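Side-chain contacts in flagellar basal body rod modification protein (Helicobacter pylori 26695, PDB 4ZZF), which is probably required for flagellar hook formation and may act there as a scaffolding protein, the chain here being a truncated form that includes its Ig-like domain: residues 113-118 with 124-129; 44-49 with 71-76. One frame throughout, in Å; residues are numbered along the deposited sequence.

Contact 1 of 2, residues 113-118 with 124-129; sequences VESVIF and MLRMGE
Ser115, Val116 and Ile117 pair antiparallel with Arg126, Leu125 and Met124, the strand axes approaching to 4.7 Å at 142° between their directions. Ile117 and Met124 form a hydrogen-bonded pair closed by two backbone bonds, Ile117 N to Met124 O and Met124 N to Ile117 O. At the other end Arg126 answers two residues: its N donates to Ser115 O (2.8 Å, 170° at the hydrogen), while its O accepts from Glu114 N at 2.8 Å. Glu114 and Ser115 thus both face Arg126, a classic beta bulge in the hairpin of strands 115-119 and 122-127. From within the bulge the extended Glu114 side chain runs along the partner strand, and its OE1 accepts from Gly128 N at 2.8 Å, the donor above the carboxylate plane.

Rising from the sheet with CG anti to its own N (chi1 179°) and bent at chi3, Arg126 brings its guanidinium edge to Ser115 OG and one face to Ile117 CD1. Arg126 NE makes a long bond of 3.3 Å to Ser115 OG, tilted from the guanidinium plane, and Ile117 CD1 lies 3.5 Å from Arg126 NH2. The stronger polar partner of Ser115 OG is Glu139 of the second subunit; a strand of that subunit pairs with Val116 and Ile117, continuing the sheet. On the face of Val116 and Leu125, two valine methyls approach Leu125 CD2 from one side, Val113 CG1 (3.9 Å) and Val116 CG2 (4.0 Å).

Contact 2 of 2, residues 44-49 with 71-76; sequences IQILNE and FEWDGT
Ile44 meets Phe71, and Ile46 meets Trp73, across facing strands whose backbones stand well apart: the nearest CA atoms, those of Ile46 and Trp73, are 9.2 Å from each other, and no hydrogen bond crosses. Side chains alone make the contact, each isoleucine setting its terminal methyl on an aromatic face. Ile44 CD1 stands 3.6 Å from the centroid of the Phe71 ring and 9° off its normal, a CH-pi contact so well centred that all six ring carbons lie at similar range. In Ile46, CG1 is anti to the carbonyl carbon (chi1 -50°) and the chain is extended beyond it, which carries Ile46 CD1 over the five-membered ring of Trp73, 3.6 Å from Trp73 CG. The second branch, Ile46 CG2, lies over the far end of the indole, 4.0 Å from Trp73 CZ3, so the two methyls span both rings.

This is core packing between two sheets of the FlgD Ig-like domain: strand 43-47 belongs to one, strand 67-73 to the other. Phe27 and Tyr62 add aromatic contacts to Phe71, and Phe19 and Tyr88 to Trp73.

Trp73 swings its indole inward with CG anti to the backbone N (chi1 174°), and the turn that follows covers its other face: Gly75 CA lies 3.4 Å above the indole plane, offset toward the rim, on the side opposite Ile46 CD1. Trp73 NE1 donates to Thr76 O at 3.0 Å, with the acceptor in the ring plane; this satisfies the buried indole N-H and restrains the ring's rotation. The turn itself is an Asx turn: Asp74 OD1 accepts from Thr76 N at 2.8 Å and also from Thr76 OG1, both donors arriving from the same face of the carboxylate. Thr76 OG1 has a further partner in Lys55.

How the contacts relate
Along the chain the two contacts follow in series, neither nested nor crossed. After strands 9-12, 16-19 and 25-31, contact 2 comes first: it closes a loop of 21 residues, holding strand 53-58, and joins strand 43-47 to strand 67-73 within the Ig-like domain. After strands 86-94 and 104-107 the chain enters contact 1, a local closure with only five residues between its segments, in the sheet that also includes strand 130-133. The centres lie 24 Å apart on opposite sides of the chain's centre, and the nearest atoms are about 8 Å apart. Strand 67-73 links them: Phe71 and Trp73 serve contact 2, whereas Tyr68 touches Glu114 and Met127 of contact 1.

Contact 1 of 2, residues 113-118 with 124-129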
ATOM      1  N   VAL A 113      -8.340  -4.935   9.140  1.00 36.84           N
ATOM      2  CA  VAL A 113      -7.094  -5.156   9.845  1.00 37.80           C
ATOM      3  C   VAL A 113      -6.575  -3.847  10.390  1.00 38.09           C
ATOM      4  O   VAL A 113      -6.180  -2.968   9.631  1.00 41.11           O
ATOM      5  CB  VAL A 113      -6.041  -5.784   8.945  1.00 42.12           C
ATOM      6  CG1 VAL A 113      -4.753  -6.000   9.737  1.00 38.50           C
ATOM      7  CG2 VAL A 113      -6.579  -7.091   8.360  1.00 37.25           C
ATOM      8  N   GLU A 114      -6.572  -3.716  11.710  1.00 38.78           N
ATOM      9  CA  GLU A 114      -6.247  -2.445  12.335  1.00 39.32           C
ATOM     10  C   GLU A 114      -4.753  -2.273  12.586  1.00 42.50           C
ATOM     11  O   GLU A 114      -4.252  -1.153  12.655  1.00 43.91           O
ATOM     12  CB  GLU A 114      -7.015  -2.302  13.644  1.00 43.27           C
ATOM     13  CG  GLU A 114      -8.520  -2.339  13.448  1.00 45.03           C
ATOM     14  CD  GLU A 114      -9.274  -2.261  14.752  1.00 48.28           C
ATOM     15  OE1 GLU A 114      -9.100  -3.172  15.588  1.00 43.69           O
ATOM     16  OE2 GLU A 114     -10.031  -1.285  14.942  1.00 54.02           O
ATOM     17  N   SER A 115      -4.037  -3.376  12.732  1.00 39.51           N
ATOM     18  CA  SER A 115      -2.596  -3.293  12.881  1.00 39.75           C
ATOM     19  C   SER A 115      -2.016  -4.659  12.622  1.00 38.46           C
ATOM     20  O   SER A 115      -2.733  -5.651  12.637  1.00 38.83           O
ATOM     21  CB  SER A 115      -2.200  -2.781  14.279  1.00 39.42           C
ATOM     22  OG  SER A 115      -2.216  -3.812  15.243  1.00 45.50           O
ATOM     23  N   VAL A 116      -0.719  -4.699  12.347  1.00 40.10           N
ATOM     24  CA  VAL A 116       0.024  -5.948  12.272  1.00 40.19           C
ATOM     25  C   VAL A 116       1.014  -5.969  13.419  1.00 43.88           C
ATOM     26  O   VAL A 116       1.769  -5.022  13.606  1.00 44.17           O
ATOM     27  CB  VAL A 116       0.760  -6.114  10.929  1.00 41.08           C
ATOM     28  CG1 VAL A 116       1.817  -7.216  11.021  1.00 48.73           C
ATOM     29  CG2 VAL A 116      -0.225  -6.420   9.830  1.00 43.46           C
ATOM     30  N   ILE A 117       0.985  -7.043  14.194  1.00 45.77           N
ATOM     31  CA  ILE A 117       1.851  -7.196  15.347  1.00 49.89           C
ATOM     32  C   ILE A 117       2.868  -8.285  15.099  1.00 54.03           C
ATOM     33  O   ILE A 117       2.517  -9.364  14.624  1.00 54.69           O
ATOM     34  CB  ILE A 117       1.059  -7.571  16.599  1.00 52.38           C
ATOM     35  CG1 ILE A 117       0.053  -6.486  16.938  1.00 48.44           C
ATOM     36  CG2 ILE A 117       2.000  -7.830  17.771  1.00 54.91           C
ATOM     37  CD1 ILE A 117      -0.877  -6.897  18.038  1.00 54.43           C
ATOM     38  N   PHE A 118       4.127  -8.025  15.422  1.00 55.93           N
ATOM     39  CA  PHE A 118       5.125  -9.072  15.262  1.00 58.73           C
ATOM     40  C   PHE A 118       5.422  -9.742  16.584  1.00 63.08           C
ATOM     41  O   PHE A 118       5.931  -9.140  17.526  1.00 63.73           O
ATOM     42  CB  PHE A 118       6.372  -8.526  14.592  1.00 54.44           C
ATOM     43  CG  PHE A 118       6.146  -8.237  13.154  1.00 57.32           C
ATOM     44  CD1 PHE A 118       6.248  -9.249  12.218  1.00 60.04           C
ATOM     45  CD2 PHE A 118       5.728  -6.980  12.743  1.00 53.54           C
ATOM     46  CE1 PHE A 118       5.994  -9.004  10.885  1.00 64.84           C
ATOM     47  CE2 PHE A 118       5.465  -6.722  11.413  1.00 54.06           C
ATOM     48  CZ  PHE A 118       5.599  -7.735  10.478  1.00 63.84           C
ATOM     49  N   MET A 124       1.077 -11.257  13.363  1.00 51.59           N
ATOM     50  CA  MET A 124      -0.312 -11.373  13.792  1.00 50.07           C
ATOM     51  C   MET A 124      -1.139 -10.207  13.248  1.00 46.19           C
ATOM     52  O   MET A 124      -0.641  -9.091  13.105  1.00 44.65           O
ATOM     53  CB  MET A 124      -0.409 -11.389  15.321  1.00 48.92           C
ATOM     54  CG  MET A 124       0.592 -12.300  15.991  1.00 56.64           C
ATOM     55  SD  MET A 124       0.166 -14.031  15.764  1.00 59.03           S
ATOM     56  CE  MET A 124      -1.185 -14.159  16.929  1.00 48.99           C
ATOM     57  N   LEU A 125      -2.411 -10.462  12.971  1.00 43.64           N
ATOM     58  CA  LEU A 125      -3.328  -9.407  12.573  1.00 42.12           C
ATOM     59  C   LEU A 125      -4.172  -8.955  13.752  1.00 42.95           C
ATOM     60  O   LEU A 125      -4.801  -9.780  14.418  1.00 43.31           O
ATOM     61  CB  LEU A 125      -4.243  -9.891  11.460  1.00 42.11           C
ATOM     62  CG  LEU A 125      -3.626 -10.463  10.198  1.00 46.25           C
ATOM     63  CD1 LEU A 125      -4.748 -11.053   9.329  1.00 42.41           C
ATOM     64  CD2 LEU A 125      -2.877  -9.353   9.466  1.00 47.67           C
ATOM     65  N   ARG A 126      -4.213  -7.656  14.011  1.00 37.50           N
ATOM     66  CA  ARG A 126      -5.151  -7.163  15.002  1.00 44.91           C
ATOM     67  C   ARG A 126      -6.445  -6.753  14.320  1.00 41.25           C
ATOM     68  O   ARG A 126      -6.455  -5.872  13.463  1.00 40.22           O
ATOM     69  CB  ARG A 126      -4.586  -5.986  15.798  1.00 44.61           C
ATOM     70  CG  ARG A 126      -5.601  -5.457  16.829  1.00 50.50           C
ATOM     71  CD  ARG A 126      -5.278  -4.049  17.321  1.00 51.90           C
ATOM     72  NE  ARG A 126      -3.985  -3.985  18.002  1.00 63.12           N
ATOM     73  CZ  ARG A 126      -3.769  -4.428  19.242  1.00 67.33           C
ATOM     74  NH1 ARG A 126      -4.772  -4.977  19.941  1.00 63.77           N
ATOM     75  NH2 ARG A 126      -2.549  -4.332  19.784  1.00 58.15           N
ATOM     76  N   MET A 127      -7.529  -7.411  14.721  1.00 43.10           N
ATOM     77  CA  MET A 127      -8.862  -7.199  14.165  1.00 38.28           C
ATOM     78  C   MET A 127      -9.859  -7.010  15.296  1.00 39.16           C
ATOM     79  O   MET A 127     -10.405  -7.976  15.817  1.00 42.28           O
ATOM     80  CB  MET A 127      -9.270  -8.384  13.286  1.00 35.93           C
ATOM     81  CG  MET A 127      -8.248  -8.702  12.203  1.00 41.66           C
ATOM     82  SD  MET A 127      -8.542 -10.231  11.298  1.00 42.75           S
ATOM     83  CE  MET A 127     -10.250 -10.008  10.812  1.00 34.31           C
ATOM     84  N   GLY A 128     -10.092  -5.763  15.676  1.00 36.89           N
ATOM     85  CA  GLY A 128     -10.898  -5.481  16.843  1.00 45.33           C
ATOM     86  C   GLY A 128     -10.184  -6.057  18.050  1.00 47.86           C
ATOM     87  O   GLY A 128      -8.974  -5.906  18.184  1.00 43.86           O
ATOM     88  N   GLU A 129     -10.925  -6.741  18.912  1.00 50.08           N
ATOM     89  CA  GLU A 129     -10.328  -7.388  20.078  1.00 53.71           C
ATOM     90  C   GLU A 129      -9.576  -8.683  19.748  1.00 52.76           C
ATOM     91  O   GLU A 129      -8.850  -9.198  20.589  1.00 53.47           O
ATOM     92  CB  GLU A 129     -11.409  -7.682  21.120  1.00 58.62           C
ATOM     93  CG  GLU A 129     -11.949  -6.436  21.812  1.00 58.48           C
ATOM     94  CD  GLU A 129     -10.888  -5.742  22.647  1.00 63.97           C
ATOM     95  OE1 GLU A 129     -10.019  -6.448  23.197  1.00 63.49           O
ATOM     96  OE2 GLU A 129     -10.922  -4.493  22.748  1.00 68.13           O
TER

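Contact 2 of 2, residues 44-49 with 71-76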
ATOM      1  N   ILE A  44     -27.978 -11.034  15.577  1.00 43.67           N
ATOM      2  CA  ILE A  44     -26.912 -12.037  15.669  1.00 40.35           C
ATOM      3  C   ILE A  44     -27.475 -13.452  15.819  1.00 44.56           C
ATOM      4  O   ILE A  44     -28.399 -13.674  16.610  1.00 44.87           O
ATOM      5  CB  ILE A  44     -26.008 -11.760  16.881  1.00 42.66           C
ATOM      6  CG1 ILE A  44     -25.333 -10.400  16.750  1.00 38.49           C
ATOM      7  CG2 ILE A  44     -24.999 -12.882  17.080  1.00 42.08           C
ATOM      8  CD1 ILE A  44     -24.705  -9.910  18.050  1.00 42.41           C
ATOM      9  N   GLN A  45     -26.931 -14.412  15.079  1.00 41.04           N
ATOM     10  CA  GLN A  45     -27.283 -15.812  15.306  1.00 42.61           C
ATOM     11  C   GLN A  45     -26.085 -16.581  15.880  1.00 45.82           C
ATOM     12  O   GLN A  45     -24.959 -16.451  15.388  1.00 41.65           O
ATOM     13  CB  GLN A  45     -27.760 -16.495  14.016  1.00 42.65           C
ATOM     14  CG  GLN A  45     -28.966 -15.851  13.331  1.00 46.33           C
ATOM     15  CD  GLN A  45     -28.608 -14.555  12.575  1.00 54.65           C
ATOM     16  OE1 GLN A  45     -27.597 -14.492  11.856  1.00 53.14           O
ATOM     17  NE2 GLN A  45     -29.436 -13.520  12.741  1.00 52.66           N
ATOM     18  N   ILE A  46     -26.336 -17.388  16.908  1.00 45.04           N
ATOM     19  CA  ILE A  46     -25.321 -18.273  17.467  1.00 41.96           C
ATOM     20  C   ILE A  46     -25.676 -19.735  17.211  1.00 46.98           C
ATOM     21  O   ILE A  46     -26.722 -20.216  17.639  1.00 47.71           O
ATOM     22  CB  ILE A  46     -25.153 -18.028  18.954  1.00 44.32           C
ATOM     23  CG1 ILE A  46     -24.975 -16.523  19.202  1.00 43.33           C
ATOM     24  CG2 ILE A  46     -23.972 -18.834  19.490  1.00 47.02           C
ATOM     25  CD1 ILE A  46     -24.813 -16.133  20.659  1.00 46.41           C
ATOM     26  N   LEU A  47     -24.798 -20.436  16.503  1.00 42.88           N
ATOM     27  CA  LEU A  47     -25.057 -21.806  16.079  1.00 45.29           C
ATOM     28  C   LEU A  47     -24.073 -22.753  16.762  1.00 54.11           C
ATOM     29  O   LEU A  47     -22.944 -22.345  17.075  1.00 48.09           O
ATOM     30  CB  LEU A  47     -24.927 -21.936  14.557  1.00 49.57           C
ATOM     31  CG  LEU A  47     -25.983 -21.353  13.593  1.00 51.79           C
ATOM     32  CD1 LEU A  47     -26.347 -19.938  13.917  1.00 46.13           C
ATOM     33  CD2 LEU A  47     -25.470 -21.417  12.162  1.00 51.33           C
ATOM     34  N   ASN A  48     -24.483 -24.008  16.990  1.00 51.00           N
ATOM     35  CA  ASN A  48     -23.566 -24.994  17.555  1.00 52.96           C
ATOM     36  C   ASN A  48     -22.780 -25.669  16.440  1.00 56.73           C
ATOM     37  O   ASN A  48     -22.945 -25.317  15.264  1.00 51.73           O
ATOM     38  CB  ASN A  48     -24.307 -26.028  18.426  1.00 52.45           C
ATOM     39  CG  ASN A  48     -25.185 -26.998  17.628  1.00 53.68           C
ATOM     40  OD1 ASN A  48     -25.053 -27.160  16.411  1.00 54.48           O
ATOM     41  ND2 ASN A  48     -26.078 -27.677  18.342  1.00 51.09           N
ATOM     42  N   GLU A  49     -21.952 -26.654  16.797  1.00 55.86           N
ATOM     43  CA  GLU A  49     -21.046 -27.262  15.828  1.00 56.94           C
ATOM     44  C   GLU A  49     -21.779 -27.986  14.704  1.00 57.49           C
ATOM     45  O   GLU A  49     -21.195 -28.269  13.659  1.00 58.23           O
ATOM     46  CB  GLU A  49     -20.071 -28.216  16.525  1.00 61.30           C
ATOM     47  CG  GLU A  49     -18.740 -27.536  16.907  1.00 69.37           C
ATOM     48  CD  GLU A  49     -18.084 -26.771  15.736  1.00 77.64           C
ATOM     49  OE1 GLU A  49     -17.883 -27.376  14.652  1.00 81.70           O
ATOM     50  OE2 GLU A  49     -17.782 -25.559  15.890  1.00 71.46           O
ATOM     51  N   PHE A  71     -19.861  -7.661  22.017  1.00 43.85           N
ATOM     52  CA  PHE A  71     -21.080  -8.245  22.537  1.00 44.10           C
ATOM     53  C   PHE A  71     -20.749  -9.249  23.624  1.00 50.48           C
ATOM     54  O   PHE A  71     -19.591  -9.647  23.778  1.00 50.69           O
ATOM     55  CB  PHE A  71     -21.872  -8.929  21.428  1.00 43.45           C
ATOM     56  CG  PHE A  71     -22.246  -8.019  20.283  1.00 41.74           C
ATOM     57  CD1 PHE A  71     -23.425  -7.294  20.315  1.00 39.58           C
ATOM     58  CD2 PHE A  71     -21.423  -7.911  19.169  1.00 42.51           C
ATOM     59  CE1 PHE A  71     -23.779  -6.477  19.255  1.00 41.98           C
ATOM     60  CE2 PHE A  71     -21.764  -7.094  18.108  1.00 42.41           C
ATOM     61  CZ  PHE A  71     -22.942  -6.373  18.151  1.00 40.64           C
ATOM     62  N   GLU A  72     -21.766  -9.651  24.381  1.00 51.13           N
ATOM     63  CA  GLU A  72     -21.607 -10.723  25.349  1.00 54.34           C
ATOM     64  C   GLU A  72     -22.744 -11.707  25.176  1.00 56.10           C
ATOM     65  O   GLU A  72     -23.858 -11.333  24.807  1.00 56.89           O
ATOM     66  CB  GLU A  72     -21.566 -10.182  26.783  1.00 59.46           C
ATOM     67  CG  GLU A  72     -20.268  -9.442  27.119  1.00 64.11           C
ATOM     68  CD  GLU A  72     -20.237  -8.846  28.528  1.00 73.67           C
ATOM     69  OE1 GLU A  72     -21.312  -8.676  29.148  1.00 69.50           O
ATOM     70  OE2 GLU A  72     -19.117  -8.548  29.010  1.00 78.27           O
ATOM     71  N   TRP A  73     -22.441 -12.973  25.412  1.00 51.36           N
ATOM     72  CA  TRP A  73     -23.433 -14.027  25.405  1.00 52.09           C
ATOM     73  C   TRP A  73     -23.311 -14.814  26.706  1.00 57.81           C
ATOM     74  O   TRP A  73     -22.205 -15.238  27.058  1.00 51.78           O
ATOM     75  CB  TRP A  73     -23.220 -14.931  24.208  1.00 47.88           C
ATOM     76  CG  TRP A  73     -24.090 -16.135  24.183  1.00 50.73           C
ATOM     77  CD1 TRP A  73     -25.408 -16.200  24.503  1.00 52.15           C
ATOM     78  CD2 TRP A  73     -23.688 -17.458  23.819  1.00 48.84           C
ATOM     79  NE1 TRP A  73     -25.861 -17.488  24.344  1.00 53.31           N
ATOM     80  CE2 TRP A  73     -24.830 -18.274  23.924  1.00 50.20           C
ATOM     81  CE3 TRP A  73     -22.489 -18.029  23.407  1.00 48.82           C
ATOM     82  CZ2 TRP A  73     -24.791 -19.636  23.642  1.00 52.79           C
ATOM     83  CZ3 TRP A  73     -22.459 -19.375  23.115  1.00 51.39           C
ATOM     84  CH2 TRP A  73     -23.603 -20.165  23.238  1.00 51.13           C
ATOM     85  N   ASP A  74     -24.427 -15.011  27.416  1.00 55.43           N
ATOM     86  CA  ASP A  74     -24.385 -15.669  28.728  1.00 56.83           C
ATOM     87  C   ASP A  74     -24.292 -17.181  28.607  1.00 56.87           C
ATOM     88  O   ASP A  74     -24.185 -17.882  29.606  1.00 63.79           O
ATOM     89  CB  ASP A  74     -25.607 -15.289  29.582  1.00 58.35           C
ATOM     90  CG  ASP A  74     -26.939 -15.630  28.915  1.00 60.79           C
ATOM     91  OD1 ASP A  74     -26.973 -16.482  28.004  1.00 61.80           O
ATOM     92  OD2 ASP A  74     -27.964 -15.040  29.311  1.00 61.51           O
ATOM     93  N   GLY A  75     -24.333 -17.679  27.378  1.00 56.28           N
ATOM     94  CA  GLY A  75     -24.216 -19.101  27.138  1.00 55.55           C
ATOM     95  C   GLY A  75     -25.530 -19.849  27.261  1.00 59.36           C
ATOM     96  O   GLY A  75     -25.535 -21.082  27.352  1.00 60.47           O
ATOM     97  N   THR A  76     -26.644 -19.117  27.255  1.00 60.45           N
ATOM     98  CA  THR A  76     -27.970 -19.740  27.302  1.00 64.93           C
ATOM     99  C   THR A  76     -28.610 -19.827  25.920  1.00 62.56           C
ATOM    100  O   THR A  76     -28.335 -19.012  25.029  1.00 59.46           O
ATOM    101  CB  THR A  76     -28.933 -18.982  28.247  1.00 63.96           C
ATOM    102  OG1 THR A  76     -29.194 -17.670  27.727  1.00 66.34           O
ATOM    103  CG2 THR A  76     -28.338 -18.871  29.656  1.00 62.93           C
TER